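Side-chain contacts in ultraspiracle (Drosophila melanogaster, PDB 1HG4), which serves as a nuclear hormone receptor and transcription factor, its ligand-binding domain being held in an inactive conformation with a phospholipid in the pocket: residues A[93-98]-A[234-239]; A[206-211]-A[228-233]. One frame throughout, in Å; residues are numbered along the deposited sequence.

Interaction 1: residues A[93-98]-A[234-239]; sequences LIANVA and PALRSI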
loop_
_atom_site.group_PDB
_atom_site.type_symbol
_atom_site.label_atom_id
_atom_site.label_comp_id
_atom_site.label_asym_id
_atom_site.label_seq_id
_atom_site.Cartn_x
_atom_site.Cartn_y
_atom_site.Cartn_z
ATOM N N LEU A 93 -5.997 -17.830 -19.406
ATOM C CA LEU A 93 -6.353 -18.916 -20.328
ATOM C C LEU A 93 -5.182 -19.872 -20.535
ATOM O O LEU A 93 -5.346 -21.085 -20.425
ATOM C CB LEU A 93 -6.814 -18.376 -21.682
ATOM C CG LEU A 93 -8.096 -17.543 -21.666
ATOM C CD1 LEU A 93 -8.609 -17.349 -23.083
ATOM C CD2 LEU A 93 -9.142 -18.238 -20.845
ATOM N N ILE A 94 -4.002 -19.325 -20.814
ATOM C CA ILE A 94 -2.818 -20.144 -21.041
ATOM C C ILE A 94 -2.408 -20.958 -19.826
ATOM O O ILE A 94 -1.853 -22.043 -19.977
ATOM C CB ILE A 94 -1.632 -19.280 -21.515
ATOM C CG1 ILE A 94 -1.949 -18.719 -22.899
ATOM C CG2 ILE A 94 -0.347 -20.111 -21.568
ATOM C CD1 ILE A 94 -0.874 -17.805 -23.439
ATOM N N ALA A 95 -2.679 -20.449 -18.626
ATOM C CA ALA A 95 -2.344 -21.181 -17.403
ATOM C C ALA A 95 -3.234 -22.428 -17.353
ATOM O O ALA A 95 -2.801 -23.506 -16.953
ATOM C CB ALA A 95 -2.579 -20.309 -16.162
ATOM N N ASN A 96 -4.488 -22.270 -17.760
ATOM C CA ASN A 96 -5.409 -23.397 -17.794
ATOM C C ASN A 96 -5.015 -24.426 -18.858
ATOM O O ASN A 96 -5.172 -25.621 -18.623
ATOM C CB ASN A 96 -6.841 -22.917 -18.039
ATOM C CG ASN A 96 -7.537 -22.467 -16.756
ATOM O OD1 ASN A 96 -8.396 -21.579 -16.772
ATOM N ND2 ASN A 96 -7.181 -23.093 -15.642
ATOM N N VAL A 97 -4.506 -23.990 -20.015
ATOM C CA VAL A 97 -4.110 -24.967 -21.024
ATOM C C VAL A 97 -2.846 -25.678 -20.551
ATOM O O VAL A 97 -2.673 -26.865 -20.801
ATOM C CB VAL A 97 -3.849 -24.350 -22.437
ATOM C CG1 VAL A 97 -4.937 -23.379 -22.787
ATOM C CG2 VAL A 97 -2.503 -23.684 -22.494
ATOM N N ALA A 98 -1.973 -24.962 -19.849
ATOM C CA ALA A 98 -0.748 -25.583 -19.350
ATOM C C ALA A 98 -1.092 -26.747 -18.410
ATOM O O ALA A 98 -0.492 -27.821 -18.501
ATOM C CB ALA A 98 0.126 -24.552 -18.626
ATOM N N PRO A 234 6.808 -15.256 -14.898
ATOM C CA PRO A 234 7.457 -14.509 -15.976
ATOM C C PRO A 234 7.373 -15.247 -17.322
ATOM O O PRO A 234 7.190 -14.634 -18.375
ATOM C CB PRO A 234 8.890 -14.362 -15.477
ATOM C CG PRO A 234 8.709 -14.268 -14.014
ATOM C CD PRO A 234 7.712 -15.378 -13.747
ATOM N N ALA A 235 7.506 -16.561 -17.284
ATOM C CA ALA A 235 7.436 -17.346 -18.504
ATOM C C ALA A 235 6.002 -17.317 -19.037
ATOM O O ALA A 235 5.771 -17.333 -20.246
ATOM C CB ALA A 235 7.883 -18.782 -18.232
ATOM N N LEU A 236 5.036 -17.259 -18.126
ATOM C CA LEU A 236 3.638 -17.213 -18.528
ATOM C C LEU A 236 3.376 -15.889 -19.239
ATOM O O LEU A 236 2.737 -15.848 -20.295
ATOM C CB LEU A 236 2.722 -17.336 -17.309
ATOM C CG LEU A 236 1.529 -18.289 -17.436
ATOM C CD1 LEU A 236 0.620 -18.113 -16.218
ATOM C CD2 LEU A 236 0.760 -18.019 -18.720
ATOM N N ARG A 237 3.878 -14.801 -18.664
ATOM C CA ARG A 237 3.687 -13.478 -19.257
ATOM C C ARG A 237 4.327 -13.360 -20.637
ATOM O O ARG A 237 3.721 -12.843 -21.570
ATOM C CB ARG A 237 4.267 -12.388 -18.354
ATOM C CG ARG A 237 3.994 -10.993 -18.892
ATOM C CD ARG A 237 4.575 -9.892 -18.030
ATOM N NE ARG A 237 4.347 -8.583 -18.643
ATOM C CZ ARG A 237 4.859 -7.437 -18.200
ATOM N NH1 ARG A 237 5.638 -7.424 -17.125
ATOM N NH2 ARG A 237 4.594 -6.302 -18.836
ATOM N N SER A 238 5.559 -13.834 -20.762
ATOM C CA SER A 238 6.253 -13.774 -22.033
ATOM C C SER A 238 5.514 -14.531 -23.139
ATOM O O SER A 238 5.322 -14.016 -24.229
ATOM C CB SER A 238 7.661 -14.339 -21.884
ATOM O OG SER A 238 8.389 -14.146 -23.085
ATOM N N ILE A 239 5.103 -15.762 -22.851
ATOM C CA ILE A 239 4.382 -16.582 -23.824
ATOM C C ILE A 239 3.059 -15.911 -24.170
ATOM O O ILE A 239 2.652 -15.845 -25.327
ATOM C CB ILE A 239 4.104 -17.994 -23.253
ATOM C CG1 ILE A 239 5.427 -18.729 -23.019
ATOM C CG2 ILE A 239 3.210 -18.773 -24.194
ATOM C CD1 ILE A 239 5.271 -20.075 -22.370
#
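Ile94, Ala95, Leu236 and Ile239 meet without a single flat group among them: no ring, amide, carboxylate or guanidinium joins the contact, so there are no faces or edges to pack, only methyl groups and the methine CB of Ile94. The two helical segments run at 113° to each other, their axes 10.5 Å apart at closest approach. Leu236 carries most of the contact from its side, spreading its two methyls over neighbouring residues of 93-98. Its CD2 lies 3.7 Å from CG2 of Ile94 and 3.9 Å from CB of the same residue, while the other branch, CD1, rests 3.9 Å from CB of Ala95. The leucine's first torsion, at -135°, is well away from a staggered value. Its CB does not point at the opposite helix, but the end of the side chain comes nearer to it.

Ile94 answers with its beta branch. CG2 stands opposite the backbone N, where Leu236 meets it, whereas CG1 lies beside that N and carries CD1 on in an extended chain. The two side chains slide past one another in opposite directions, meeting flank to flank. CD1 of Ile94 then makes a looser touch with CG2 of Ile239, at 4.3 Å.

Ile94 also packs on Ser240 and Cys243, further along helix 225-250, and Ile239 touches Ile160 and Arg159 of helix 154-171. Val97 contacts the bound phospholipid, and the side chain of Ile94 comes within about 5 Å of it. No hydrogen bond or charge pair links the two segments. Their contact therefore rests on dispersion and the burial of hydrocarbon, beside a lipid pocket one residue of which, Val97, lies on the same segment as Ile94.

Interaction 2: residues A[206-211]-A[228-233]; sequences KVYACL and QLLLRL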
loop_
_atom_site.group_PDB
_atom_site.type_symbol
_atom_site.label_atom_id
_atom_site.label_comp_id
_atom_site.label_asym_id
_atom_site.label_seq_id
_atom_site.Cartn_x
_atom_site.Cartn_y
_atom_site.Cartn_z
ATOM N N LYS A 206 -2.434 -11.292 0.162
ATOM C CA LYS A 206 -3.156 -12.299 0.936
ATOM C C LYS A 206 -3.065 -13.663 0.222
ATOM O O LYS A 206 -3.074 -14.719 0.857
ATOM C CB LYS A 206 -4.613 -11.869 1.126
ATOM C CG LYS A 206 -4.736 -10.590 1.929
ATOM C CD LYS A 206 -6.181 -10.193 2.184
ATOM C CE LYS A 206 -6.256 -8.952 3.072
ATOM N NZ LYS A 206 -7.660 -8.463 3.232
ATOM N N VAL A 207 -2.973 -13.636 -1.102
ATOM C CA VAL A 207 -2.846 -14.873 -1.860
ATOM C C VAL A 207 -1.435 -15.434 -1.634
ATOM O O VAL A 207 -1.246 -16.644 -1.560
ATOM C CB VAL A 207 -3.090 -14.647 -3.371
ATOM C CG1 VAL A 207 -2.829 -15.933 -4.139
ATOM C CG2 VAL A 207 -4.536 -14.177 -3.610
ATOM N N TYR A 208 -0.449 -14.547 -1.512
ATOM C CA TYR A 208 0.932 -14.945 -1.253
ATOM C C TYR A 208 0.944 -15.724 0.044
ATOM O O TYR A 208 1.514 -16.809 0.134
ATOM C CB TYR A 208 1.821 -13.717 -1.075
ATOM C CG TYR A 208 2.300 -13.063 -2.355
ATOM C CD1 TYR A 208 2.422 -13.782 -3.538
ATOM C CD2 TYR A 208 2.654 -11.718 -2.370
ATOM C CE1 TYR A 208 2.886 -13.175 -4.710
ATOM C CE2 TYR A 208 3.116 -11.098 -3.530
ATOM C CZ TYR A 208 3.230 -11.833 -4.699
ATOM O OH TYR A 208 3.686 -11.222 -5.844
ATOM N N ALA A 209 0.325 -15.126 1.057
ATOM C CA ALA A 209 0.232 -15.745 2.360
ATOM C C ALA A 209 -0.427 -17.120 2.242
ATOM O O ALA A 209 0.041 -18.075 2.861
ATOM C CB ALA A 209 -0.566 -14.853 3.305
ATOM N N CYS A 210 -1.501 -17.227 1.455
ATOM C CA CYS A 210 -2.190 -18.514 1.280
ATOM C C CYS A 210 -1.279 -19.525 0.593
ATOM O O CYS A 210 -1.168 -20.667 1.033
ATOM C CB CYS A 210 -3.471 -18.347 0.459
ATOM S SG CYS A 210 -4.808 -17.537 1.383
ATOM N N LEU A 211 -0.613 -19.084 -0.471
ATOM C CA LEU A 211 0.272 -19.958 -1.215
ATOM C C LEU A 211 1.389 -20.488 -0.328
ATOM O O LEU A 211 1.641 -21.697 -0.292
ATOM C CB LEU A 211 0.852 -19.222 -2.427
ATOM C CG LEU A 211 1.710 -20.075 -3.369
ATOM C CD1 LEU A 211 0.887 -21.252 -3.888
ATOM C CD2 LEU A 211 2.223 -19.232 -4.519
ATOM N N GLN A 228 10.191 -20.934 -6.351
ATOM C CA GLN A 228 10.203 -21.650 -7.617
ATOM C C GLN A 228 8.856 -21.569 -8.325
ATOM O O GLN A 228 8.802 -21.373 -9.540
ATOM C CB GLN A 228 10.565 -23.119 -7.406
ATOM N N LEU A 229 7.769 -21.720 -7.575
ATOM C CA LEU A 229 6.443 -21.669 -8.179
ATOM C C LEU A 229 6.222 -20.313 -8.832
ATOM O O LEU A 229 5.630 -20.218 -9.911
ATOM C CB LEU A 229 5.349 -21.913 -7.136
ATOM C CG LEU A 229 5.271 -23.309 -6.526
ATOM C CD1 LEU A 229 4.127 -23.392 -5.536
ATOM C CD2 LEU A 229 5.070 -24.313 -7.630
ATOM N N LEU A 230 6.709 -19.264 -8.184
ATOM C CA LEU A 230 6.532 -17.921 -8.708
ATOM C C LEU A 230 7.326 -17.677 -9.974
ATOM O O LEU A 230 6.945 -16.834 -10.789
ATOM C CB LEU A 230 6.892 -16.887 -7.640
ATOM C CG LEU A 230 5.937 -16.900 -6.440
ATOM C CD1 LEU A 230 6.364 -15.853 -5.430
ATOM C CD2 LEU A 230 4.512 -16.635 -6.904
ATOM N N LEU A 231 8.419 -18.415 -10.148
ATOM C CA LEU A 231 9.247 -18.278 -11.347
ATOM C C LEU A 231 8.478 -18.595 -12.639
ATOM O O LEU A 231 8.859 -18.147 -13.719
ATOM C CB LEU A 231 10.470 -19.194 -11.270
ATOM C CG LEU A 231 11.632 -18.763 -10.378
ATOM C CD1 LEU A 231 12.747 -19.800 -10.490
ATOM C CD2 LEU A 231 12.134 -17.386 -10.805
ATOM N N ARG A 232 7.408 -19.376 -12.541
ATOM C CA ARG A 232 6.634 -19.706 -13.724
ATOM C C ARG A 232 5.874 -18.488 -14.268
ATOM O O ARG A 232 5.550 -18.441 -15.457
ATOM C CB ARG A 232 5.643 -20.829 -13.413
ATOM C CG ARG A 232 6.285 -22.164 -13.048
ATOM C CD ARG A 232 7.182 -22.675 -14.174
ATOM N NE ARG A 232 8.561 -22.196 -14.059
ATOM C CZ ARG A 232 9.282 -21.722 -15.073
ATOM N NH1 ARG A 232 8.762 -21.655 -16.289
ATOM N NH2 ARG A 232 10.529 -21.308 -14.867
ATOM N N LEU A 233 5.608 -17.499 -13.411
ATOM C CA LEU A 233 4.861 -16.307 -13.828
ATOM C C LEU A 233 5.494 -15.518 -14.972
ATOM O O LEU A 233 4.802 -15.129 -15.915
ATOM C CB LEU A 233 4.617 -15.383 -12.633
ATOM C CG LEU A 233 3.658 -15.952 -11.585
ATOM C CD1 LEU A 233 3.473 -14.941 -10.459
ATOM C CD2 LEU A 233 2.325 -16.291 -12.235
#
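Three aliphatic side chains, Leu211, Leu229 and Leu230, and one aromatic, Tyr208, make this contact between helices that run at 135° to each other with axes 12.7 Å apart. At that separation only the outer ends of the side chains meet. They pack helix 197-218 against the first turns of helix 225-250 in the helical fold of the nuclear-receptor ligand-binding domain.

The leucine contacts form a forked pattern. Leu211 has CG anti to its backbone N (chi1 -175°), which carries both methyls out toward 228-233, and it divides them between two partners. CD1 goes to CD1 of Leu229 at 4.2 Å, and CD2 to CD2 of Leu230, also at 4.2 Å. Leu229 touches through the methyl that prolongs its extended chain, Leu230 through the one that branches off to the side.

The aromatic contact uses that same methyl of Leu230. Its CD2 lies 4.4 Å from CE1 of Tyr208, approaching the ring obliquely, and so one methyl serves both Tyr208 and Leu211. The CB of Tyr208 does not point at the other helix; it is the length of the side chain that brings the ring closer.

No hydrogen bond crosses between the segments. In 228-233 the amide N of Arg232 bonds to the O of Leu229 at 3.3 Å and that of Leu233 to the O of Leu230 at 3.0 Å, three residues back, in the turns that precede Pro234.

Lys195 of a second subunit, another copy of the protein, packs on Tyr208 and Leu230, so the contact borders a subunit interface. Within the chain, helix 175-186 backs Leu211, Leu229 and Leu230, with Ile184 touching Val207 and Leu230, Cys180 touching Leu211 and Glu177 touching Leu229, and Leu171 of helix 154-171 adds to the packing on Leu229.

Overall arrangement
Helix 225-250 is common to both contacts. Its residues 228-233 face helix 197-218 in interaction 2, and 234-239, which follow directly, face helix 78-100 in interaction 1. The chain passes 93-98 first, then 206-211, so interaction 2 falls within the span that interaction 1 brackets. Their centres are 15 Å apart; interaction 1 lies about 7 Å from the centre of the chain, interaction 2 about 16 Å. One long helix thus ties the interior of the mostly helical ligand-binding domain, next to the lipid pocket, to a peripheral helix that borders a second subunit, through apolar packing at both places.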